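Long-range contacts in protein Niban 2 (Homo sapiens, PDB 7CTP), which may help suppress apoptosis and promote melanoma cell invasion in vitro, and is represented here by a long N-terminal piece that includes its PH domain: residues A[66-71]-A[88-93]; A[95-100]-A[184-189]. One frame throughout, in Å; residues are numbered along the deposited sequence.

Interaction 1. Residues A[66-71]-A[88-93]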
ATOM      1  N   GLU A  66       1.430  12.710 -19.479  1.00 37.86           N
ATOM      2  CA  GLU A  66       1.201  11.273 -19.559  1.00 40.13           C
ATOM      3  C   GLU A  66       2.041  10.683 -20.682  1.00 45.59           C
ATOM      4  O   GLU A  66       1.963  11.141 -21.828  1.00 35.32           O
ATOM      5  CB  GLU A  66      -0.283  10.985 -19.777  1.00 43.04           C
ATOM      6  CG  GLU A  66      -1.166  11.493 -18.647  1.00 35.71           C
ATOM      7  CD  GLU A  66      -2.637  11.187 -18.853  1.00 42.23           C
ATOM      8  OE1 GLU A  66      -2.997  10.689 -19.939  1.00 46.71           O
ATOM      9  OE2 GLU A  66      -3.430  11.453 -17.923  1.00 47.16           O
ATOM     10  N   ARG A  67       2.868   9.693 -20.342  1.00 35.05           N
ATOM     11  CA  ARG A  67       3.670   8.955 -21.306  1.00 36.34           C
ATOM     12  C   ARG A  67       3.554   7.470 -21.003  1.00 33.75           C
ATOM     13  O   ARG A  67       3.311   7.075 -19.861  1.00 30.63           O
ATOM     14  CB  ARG A  67       5.150   9.364 -21.276  1.00 39.09           C
ATOM     15  CG  ARG A  67       5.405  10.843 -21.523  1.00 52.47           C
ATOM     16  CD  ARG A  67       6.502  11.082 -22.563  1.00 58.69           C
ATOM     17  NE  ARG A  67       7.846  10.902 -22.009  1.00 83.08           N
ATOM     18  CZ  ARG A  67       8.880  11.701 -22.265  1.00 67.01           C
ATOM     19  NH1 ARG A  67       8.726  12.751 -23.061  1.00 68.80           N
ATOM     20  NH2 ARG A  67      10.065  11.460 -21.717  1.00 67.56           N
ATOM     21  N   ILE A  68       3.706   6.656 -22.048  1.00 35.84           N
ATOM     22  CA  ILE A  68       3.755   5.209 -21.872  1.00 31.07           C
ATOM     23  C   ILE A  68       4.996   4.860 -21.069  1.00 36.01           C
ATOM     24  O   ILE A  68       6.076   5.414 -21.303  1.00 34.10           O
ATOM     25  CB  ILE A  68       3.740   4.513 -23.243  1.00 33.69           C
ATOM     26  CG1 ILE A  68       2.388   4.730 -23.924  1.00 45.93           C
ATOM     27  CG2 ILE A  68       4.044   3.028 -23.101  1.00 36.18           C
ATOM     28  CD1 ILE A  68       2.359   4.360 -25.385  1.00 42.32           C
ATOM     29  N   VAL A  69       4.844   3.964 -20.086  1.00 33.82           N
ATOM     30  CA  VAL A  69       5.977   3.599 -19.240  1.00 31.39           C
ATOM     31  C   VAL A  69       6.897   2.618 -19.958  1.00 31.68           C
ATOM     32  O   VAL A  69       8.128   2.753 -19.910  1.00 32.53           O
ATOM     33  CB  VAL A  69       5.481   3.026 -17.898  1.00 33.50           C
ATOM     34  CG1 VAL A  69       6.663   2.543 -17.060  1.00 29.22           C
ATOM     35  CG2 VAL A  69       4.695   4.071 -17.136  1.00 33.62           C
ATOM     36  N   PHE A  70       6.321   1.627 -20.636  1.00 25.30           N
ATOM     37  CA  PHE A  70       7.115   0.607 -21.307  1.00 27.64           C
ATOM     38  C   PHE A  70       6.197  -0.211 -22.204  1.00 34.99           C
ATOM     39  O   PHE A  70       4.984  -0.286 -21.980  1.00 33.84           O
ATOM     40  CB  PHE A  70       7.839  -0.280 -20.288  1.00 30.43           C
ATOM     41  CG  PHE A  70       8.805  -1.250 -20.903  1.00 30.28           C
ATOM     42  CD1 PHE A  70       9.947  -0.796 -21.537  1.00 38.12           C
ATOM     43  CD2 PHE A  70       8.585  -2.611 -20.827  1.00 34.58           C
ATOM     44  CE1 PHE A  70      10.841  -1.680 -22.104  1.00 46.95           C
ATOM     45  CE2 PHE A  70       9.478  -3.503 -21.391  1.00 34.05           C
ATOM     46  CZ  PHE A  70      10.607  -3.035 -22.029  1.00 47.86           C
ATOM     47  N   SER A  71       6.787  -0.823 -23.231  1.00 28.79           N
ATOM     48  CA  SER A  71       6.030  -1.698 -24.110  1.00 30.45           C
ATOM     49  C   SER A  71       6.991  -2.685 -24.753  1.00 32.66           C
ATOM     50  O   SER A  71       8.197  -2.444 -24.825  1.00 33.99           O
ATOM     51  CB  SER A  71       5.268  -0.908 -25.183  1.00 36.81           C
ATOM     52  OG  SER A  71       6.169  -0.263 -26.064  1.00 37.19           O
ATOM     53  N   PHE A  88       1.314  -7.916 -27.818  1.00 35.76           N
ATOM     54  CA  PHE A  88       1.949  -6.627 -27.594  1.00 35.12           C
ATOM     55  C   PHE A  88       1.476  -6.110 -26.247  1.00 39.84           C
ATOM     56  O   PHE A  88       0.272  -5.920 -26.039  1.00 38.11           O
ATOM     57  CB  PHE A  88       1.615  -5.631 -28.699  1.00 36.79           C
ATOM     58  CG  PHE A  88       2.254  -4.287 -28.505  1.00 31.97           C
ATOM     59  CD1 PHE A  88       3.632  -4.149 -28.522  1.00 39.84           C
ATOM     60  CD2 PHE A  88       1.476  -3.161 -28.283  1.00 40.50           C
ATOM     61  CE1 PHE A  88       4.223  -2.901 -28.330  1.00 42.57           C
ATOM     62  CE2 PHE A  88       2.060  -1.913 -28.091  1.00 37.06           C
ATOM     63  CZ  PHE A  88       3.428  -1.784 -28.115  1.00 35.52           C
ATOM     64  N   SER A  89       2.413  -5.919 -25.327  1.00 36.38           N
ATOM     65  CA  SER A  89       2.099  -5.601 -23.942  1.00 35.97           C
ATOM     66  C   SER A  89       2.575  -4.186 -23.650  1.00 28.08           C
ATOM     67  O   SER A  89       3.725  -3.844 -23.937  1.00 34.49           O
ATOM     68  CB  SER A  89       2.757  -6.610 -23.000  1.00 34.88           C
ATOM     69  OG  SER A  89       2.863  -6.089 -21.690  1.00 41.97           O
ATOM     70  N   LEU A  90       1.688  -3.366 -23.092  1.00 32.93           N
ATOM     71  CA  LEU A  90       1.943  -1.945 -22.914  1.00 29.83           C
ATOM     72  C   LEU A  90       1.600  -1.543 -21.490  1.00 32.49           C
ATOM     73  O   LEU A  90       0.566  -1.959 -20.957  1.00 32.24           O
ATOM     74  CB  LEU A  90       1.119  -1.117 -23.914  1.00 35.79           C
ATOM     75  CG  LEU A  90       1.393   0.380 -24.102  1.00 42.83           C
ATOM     76  CD1 LEU A  90       0.922   0.801 -25.474  1.00 41.18           C
ATOM     77  CD2 LEU A  90       0.706   1.227 -23.042  1.00 50.30           C
ATOM     78  N   VAL A  91       2.460  -0.733 -20.886  1.00 27.78           N
ATOM     79  CA  VAL A  91       2.194  -0.174 -19.564  1.00 32.87           C
ATOM     80  C   VAL A  91       1.935   1.323 -19.706  1.00 30.42           C
ATOM     81  O   VAL A  91       2.882   2.094 -19.904  1.00 33.71           O
ATOM     82  CB  VAL A  91       3.354  -0.429 -18.594  1.00 27.02           C
ATOM     83  CG1 VAL A  91       3.080   0.275 -17.266  1.00 30.24           C
ATOM     84  CG2 VAL A  91       3.538  -1.929 -18.377  1.00 26.13           C
ATOM     85  N   PRO A  92       0.687   1.773 -19.601  1.00 33.35           N
ATOM     86  CA  PRO A  92       0.404   3.211 -19.727  1.00 31.88           C
ATOM     87  C   PRO A  92       0.882   4.028 -18.539  1.00 32.40           C
ATOM     88  O   PRO A  92       1.426   3.495 -17.569  1.00 29.97           O
ATOM     89  CB  PRO A  92      -1.127   3.264 -19.836  1.00 30.45           C
ATOM     90  CG  PRO A  92      -1.578   1.863 -20.085  1.00 36.57           C
ATOM     91  CD  PRO A  92      -0.545   0.983 -19.452  1.00 29.87           C
ATOM     92  N   HIS A  93       0.644   5.342 -18.611  1.00 30.61           N
ATOM     93  CA  HIS A  93       1.052   6.270 -17.559  1.00 32.94           C
ATOM     94  C   HIS A  93       0.552   5.858 -16.178  1.00 31.57           C
ATOM     95  O   HIS A  93       1.162   6.220 -15.166  1.00 28.07           O
ATOM     96  CB  HIS A  93       0.520   7.673 -17.875  1.00 32.90           C
ATOM     97  CG  HIS A  93      -0.979   7.751 -17.868  1.00 35.25           C
ATOM     98  ND1 HIS A  93      -1.700   8.232 -16.792  1.00 33.78           N
ATOM     99  CD2 HIS A  93      -1.893   7.368 -18.792  1.00 31.67           C
ATOM    100  CE1 HIS A  93      -2.993   8.157 -17.062  1.00 30.61           C
ATOM    101  NE2 HIS A  93      -3.136   7.640 -18.270  1.00 38.63           N
TER
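The carboxylate of Glu66 lies over one face of the His93 imidazole, its plane only 10° from that of the ring and Glu66 CD 3.5 Å from His93 CE1. This is a flat stack, and Glu66 CG adds a CH-pi contact, 3.9 Å from the ring centroid of His93. At the other end Phe88 meets Ser71 obliquely, ring atom CZ lying 3.6 Å from Ser71 CB. With CG opposite the backbone N (chi1 -180°), the Phe88 ring extends to Ser71 while also meeting Tyr106 of helix 103-107. A serine in place of Phe88 would probably leave Ser71 CB and the Tyr106 ring without their aromatic neighbour. Between these ends, the Ile68 side chain crosses that of Leu90 at about a right angle, Ile68 CG2 lying 3.8 Å from Leu90 CD2, and Val69 CB rests 3.7 Å from Val91 CG1. Two backbone hydrogen bonds join the segments: Val69 N gives to Val91 O (2.7 Å) and Val91 N to Phe70 O (2.8 Å). Beyond them Ser71 CA makes a CA-H...O contact with Ser89 O. Val69 and Phe70 thus both face Val91, a classic beta bulge where the first antiparallel hairpin of the PH domain begins to pair.

Interaction 2. Residues A[95-100]-A[184-189]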
ATOM      1  N   TYR A  95       0.111   2.721 -15.026  1.00 29.42           N
ATOM      2  CA  TYR A  95       0.683   1.452 -14.561  1.00 26.24           C
ATOM      3  C   TYR A  95      -0.303   0.290 -14.639  1.00 25.74           C
ATOM      4  O   TYR A  95      -0.140  -0.721 -13.944  1.00 26.06           O
ATOM      5  CB  TYR A  95       1.247   1.582 -13.142  1.00 24.22           C
ATOM      6  CG  TYR A  95       2.611   2.230 -13.113  1.00 28.79           C
ATOM      7  CD1 TYR A  95       3.743   1.527 -13.514  1.00 26.47           C
ATOM      8  CD2 TYR A  95       2.767   3.548 -12.691  1.00 25.71           C
ATOM      9  CE1 TYR A  95       5.002   2.117 -13.489  1.00 26.16           C
ATOM     10  CE2 TYR A  95       4.018   4.142 -12.663  1.00 24.88           C
ATOM     11  CZ  TYR A  95       5.128   3.425 -13.063  1.00 27.35           C
ATOM     12  OH  TYR A  95       6.374   4.020 -13.034  1.00 31.34           O
ATOM     13  N   GLY A  96      -1.325   0.401 -15.481  1.00 23.99           N
ATOM     14  CA  GLY A  96      -2.033  -0.786 -15.902  1.00 26.95           C
ATOM     15  C   GLY A  96      -1.161  -1.635 -16.805  1.00 27.65           C
ATOM     16  O   GLY A  96      -0.145  -1.185 -17.332  1.00 29.84           O
ATOM     17  N   LEU A  97      -1.525  -2.901 -16.951  1.00 25.44           N
ATOM     18  CA  LEU A  97      -0.851  -3.784 -17.896  1.00 22.80           C
ATOM     19  C   LEU A  97      -1.853  -4.093 -19.001  1.00 28.24           C
ATOM     20  O   LEU A  97      -2.875  -4.741 -18.754  1.00 30.02           O
ATOM     21  CB  LEU A  97      -0.347  -5.050 -17.204  1.00 30.10           C
ATOM     22  CG  LEU A  97       0.267  -6.119 -18.104  1.00 29.71           C
ATOM     23  CD1 LEU A  97       1.459  -5.555 -18.881  1.00 28.91           C
ATOM     24  CD2 LEU A  97       0.672  -7.328 -17.287  1.00 28.28           C
ATOM     25  N   VAL A  98      -1.568  -3.620 -20.215  1.00 29.80           N
ATOM     26  CA  VAL A  98      -2.511  -3.665 -21.329  1.00 31.30           C
ATOM     27  C   VAL A  98      -1.957  -4.581 -22.410  1.00 25.99           C
ATOM     28  O   VAL A  98      -0.842  -4.369 -22.901  1.00 34.68           O
ATOM     29  CB  VAL A  98      -2.780  -2.260 -21.884  1.00 31.54           C
ATOM     30  CG1 VAL A  98      -3.876  -2.316 -22.902  1.00 38.77           C
ATOM     31  CG2 VAL A  98      -3.149  -1.320 -20.752  1.00 30.69           C
ATOM     32  N   LEU A  99      -2.740  -5.588 -22.794  1.00 29.33           N
ATOM     33  CA  LEU A  99      -2.317  -6.602 -23.753  1.00 27.82           C
ATOM     34  C   LEU A  99      -3.144  -6.488 -25.033  1.00 40.49           C
ATOM     35  O   LEU A  99      -4.378  -6.563 -24.987  1.00 40.03           O
ATOM     36  CB  LEU A  99      -2.456  -7.998 -23.150  1.00 33.82           C
ATOM     37  CG  LEU A  99      -1.831  -8.201 -21.763  1.00 30.64           C
ATOM     38  CD1 LEU A  99      -2.119  -9.600 -21.233  1.00 35.70           C
ATOM     39  CD2 LEU A  99      -0.337  -7.955 -21.819  1.00 30.64           C
ATOM     40  N   TYR A 100      -2.462  -6.315 -26.166  1.00 40.92           N
ATOM     41  CA  TYR A 100      -3.065  -6.316 -27.493  1.00 46.85           C
ATOM     42  C   TYR A 100      -2.642  -7.570 -28.245  1.00 48.03           C
ATOM     43  O   TYR A 100      -1.635  -8.194 -27.915  1.00 35.11           O
ATOM     44  CB  TYR A 100      -2.647  -5.080 -28.295  1.00 43.31           C
ATOM     45  CG  TYR A 100      -3.079  -3.766 -27.693  1.00 47.61           C
ATOM     46  CD1 TYR A 100      -2.314  -3.143 -26.717  1.00 41.83           C
ATOM     47  CD2 TYR A 100      -4.248  -3.142 -28.111  1.00 45.57           C
ATOM     48  CE1 TYR A 100      -2.701  -1.935 -26.168  1.00 37.85           C
ATOM     49  CE2 TYR A 100      -4.646  -1.933 -27.568  1.00 44.55           C
ATOM     50  CZ  TYR A 100      -3.866  -1.336 -26.598  1.00 46.70           C
ATOM     51  OH  TYR A 100      -4.248  -0.134 -26.044  1.00 37.95           O
ATOM     52  N   ALA A 184      11.137  -5.885 -13.516  1.00 26.50           N
ATOM     53  CA  ALA A 184      11.228  -4.580 -12.863  1.00 22.12           C
ATOM     54  C   ALA A 184       9.993  -3.737 -13.147  1.00 27.23           C
ATOM     55  O   ALA A 184       9.448  -3.086 -12.244  1.00 26.43           O
ATOM     56  CB  ALA A 184      12.487  -3.845 -13.318  1.00 26.39           C
ATOM     57  N   VAL A 185       9.552  -3.722 -14.407  1.00 25.62           N
ATOM     58  CA  VAL A 185       8.393  -2.922 -14.798  1.00 25.43           C
ATOM     59  C   VAL A 185       7.136  -3.427 -14.100  1.00 25.54           C
ATOM     60  O   VAL A 185       6.319  -2.640 -13.609  1.00 25.79           O
ATOM     61  CB  VAL A 185       8.223  -2.942 -16.330  1.00 27.29           C
ATOM     62  CG1 VAL A 185       6.849  -2.386 -16.735  1.00 28.13           C
ATOM     63  CG2 VAL A 185       9.354  -2.159 -17.001  1.00 29.56           C
ATOM     64  N   LEU A 186       6.949  -4.752 -14.069  1.00 25.26           N
ATOM     65  CA  LEU A 186       5.749  -5.287 -13.428  1.00 23.86           C
ATOM     66  C   LEU A 186       5.804  -5.109 -11.917  1.00 21.26           C
ATOM     67  O   LEU A 186       4.758  -4.904 -11.283  1.00 21.86           O
ATOM     68  CB  LEU A 186       5.546  -6.755 -13.802  1.00 25.73           C
ATOM     69  CG  LEU A 186       5.224  -6.960 -15.291  1.00 26.57           C
ATOM     70  CD1 LEU A 186       5.154  -8.442 -15.623  1.00 32.21           C
ATOM     71  CD2 LEU A 186       3.935  -6.244 -15.659  1.00 30.35           C
ATOM     72  N   GLN A 187       7.004  -5.181 -11.319  1.00 21.73           N
ATOM     73  CA  GLN A 187       7.145  -4.832  -9.906  1.00 23.47           C
ATOM     74  C   GLN A 187       6.703  -3.399  -9.658  1.00 24.01           C
ATOM     75  O   GLN A 187       6.046  -3.113  -8.648  1.00 22.57           O
ATOM     76  CB  GLN A 187       8.593  -4.996  -9.433  1.00 25.89           C
ATOM     77  CG  GLN A 187       9.030  -6.401  -9.080  1.00 28.33           C
ATOM     78  CD  GLN A 187      10.519  -6.482  -8.768  1.00 36.80           C
ATOM     79  OE1 GLN A 187      11.259  -5.505  -8.914  1.00 34.33           O
ATOM     80  NE2 GLN A 187      10.962  -7.651  -8.342  1.00 32.91           N
ATOM     81  N   ASP A 188       7.077  -2.480 -10.557  1.00 26.88           N
ATOM     82  CA  ASP A 188       6.627  -1.089 -10.448  1.00 24.30           C
ATOM     83  C   ASP A 188       5.112  -0.983 -10.574  1.00 21.44           C
ATOM     84  O   ASP A 188       4.477  -0.201  -9.855  1.00 22.11           O
ATOM     85  CB  ASP A 188       7.279  -0.214 -11.527  1.00 23.08           C
ATOM     86  CG  ASP A 188       8.770   0.010 -11.314  1.00 34.19           C
ATOM     87  OD1 ASP A 188       9.331  -0.489 -10.310  1.00 29.58           O
ATOM     88  OD2 ASP A 188       9.384   0.700 -12.174  1.00 28.10           O
ATOM     89  N   CYS A 189       4.522  -1.739 -11.509  1.00 23.40           N
ATOM     90  CA  CYS A 189       3.067  -1.769 -11.671  1.00 23.45           C
ATOM     91  C   CYS A 189       2.381  -2.189 -10.378  1.00 23.88           C
ATOM     92  O   CYS A 189       1.408  -1.562  -9.938  1.00 22.39           O
ATOM     93  CB  CYS A 189       2.678  -2.738 -12.788  1.00 23.90           C
ATOM     94  SG  CYS A 189       3.039  -2.163 -14.476  1.00 25.85           S
TER
HETATM   95  O   HOH W   1       8.507   2.646 -13.822  1.00 26.58           O
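Tyr95 has its CB directed toward the helix and its CG anti to its carbonyl carbon (chi1 -80°), and Cys189 holds SG in the matching position (chi1 -73°), an arrangement that brings the sulfur to the rim of the ring. Cys189 SG lies in the plane of the Tyr95 ring, at its edge, 5.2 Å from the centroid and 3.9 Å from Tyr95 CD1: a Cys sulfur-aromatic contact made edge-on. Cys189 SG is also 3.5 Å from Tyr95 O, while Tyr95 CD1 packs against Cys189 CA as well. Further along the ring, Tyr95 CE1 touches the CB of Asp188 at 3.8 Å, and the carboxylate stands steeply to the ring, the two planes 78° apart. Their polar ends are joined through one water, which accepts from Tyr95 OH at 2.7 Å and donates to Asp188 OD2, also at 2.7 Å. The other carboxylate oxygen, OD1, forms a salt bridge with Arg191 and a hydrogen bond with Gln402, so both oxygens of this buried acid have partners. One residue past the glycine that follows the tyrosine, Leu97 points toward the helix and its CD2 meets Leu186 CD2 at 3.8 Å, methyl to methyl.

The helix 176-194 is the C-terminal helix of the PH fold, and here it packs against the start of strand 97-100. Cys189 also touches Val91 of the adjoining strand 84-91, the Tyr95 ring meets His192 further along the helix, and Asp188 reaches Tyr405 on helix 402-405, outside the sheet.

From the N terminus, the chain first reaches 66-71, runs out along strand 70-77 and comes back on strand 84-91, so interaction 1 closes a short hairpin. It is complete before interaction 2 opens: the two follow in series, neither nesting nor crossing. Strand 97-100 continues the meander, and interaction 2 then spans a much longer loop, through the remaining strands of the sheet to helix 176-194. The contacts meet between neighbouring strands, where Leu90 N lies 2.7 Å from Val98 O and Phe88 O 2.8 Å from Tyr100 N, probable hydrogen bonds. Together they tie the first three strands of the PH domain to its closing helix.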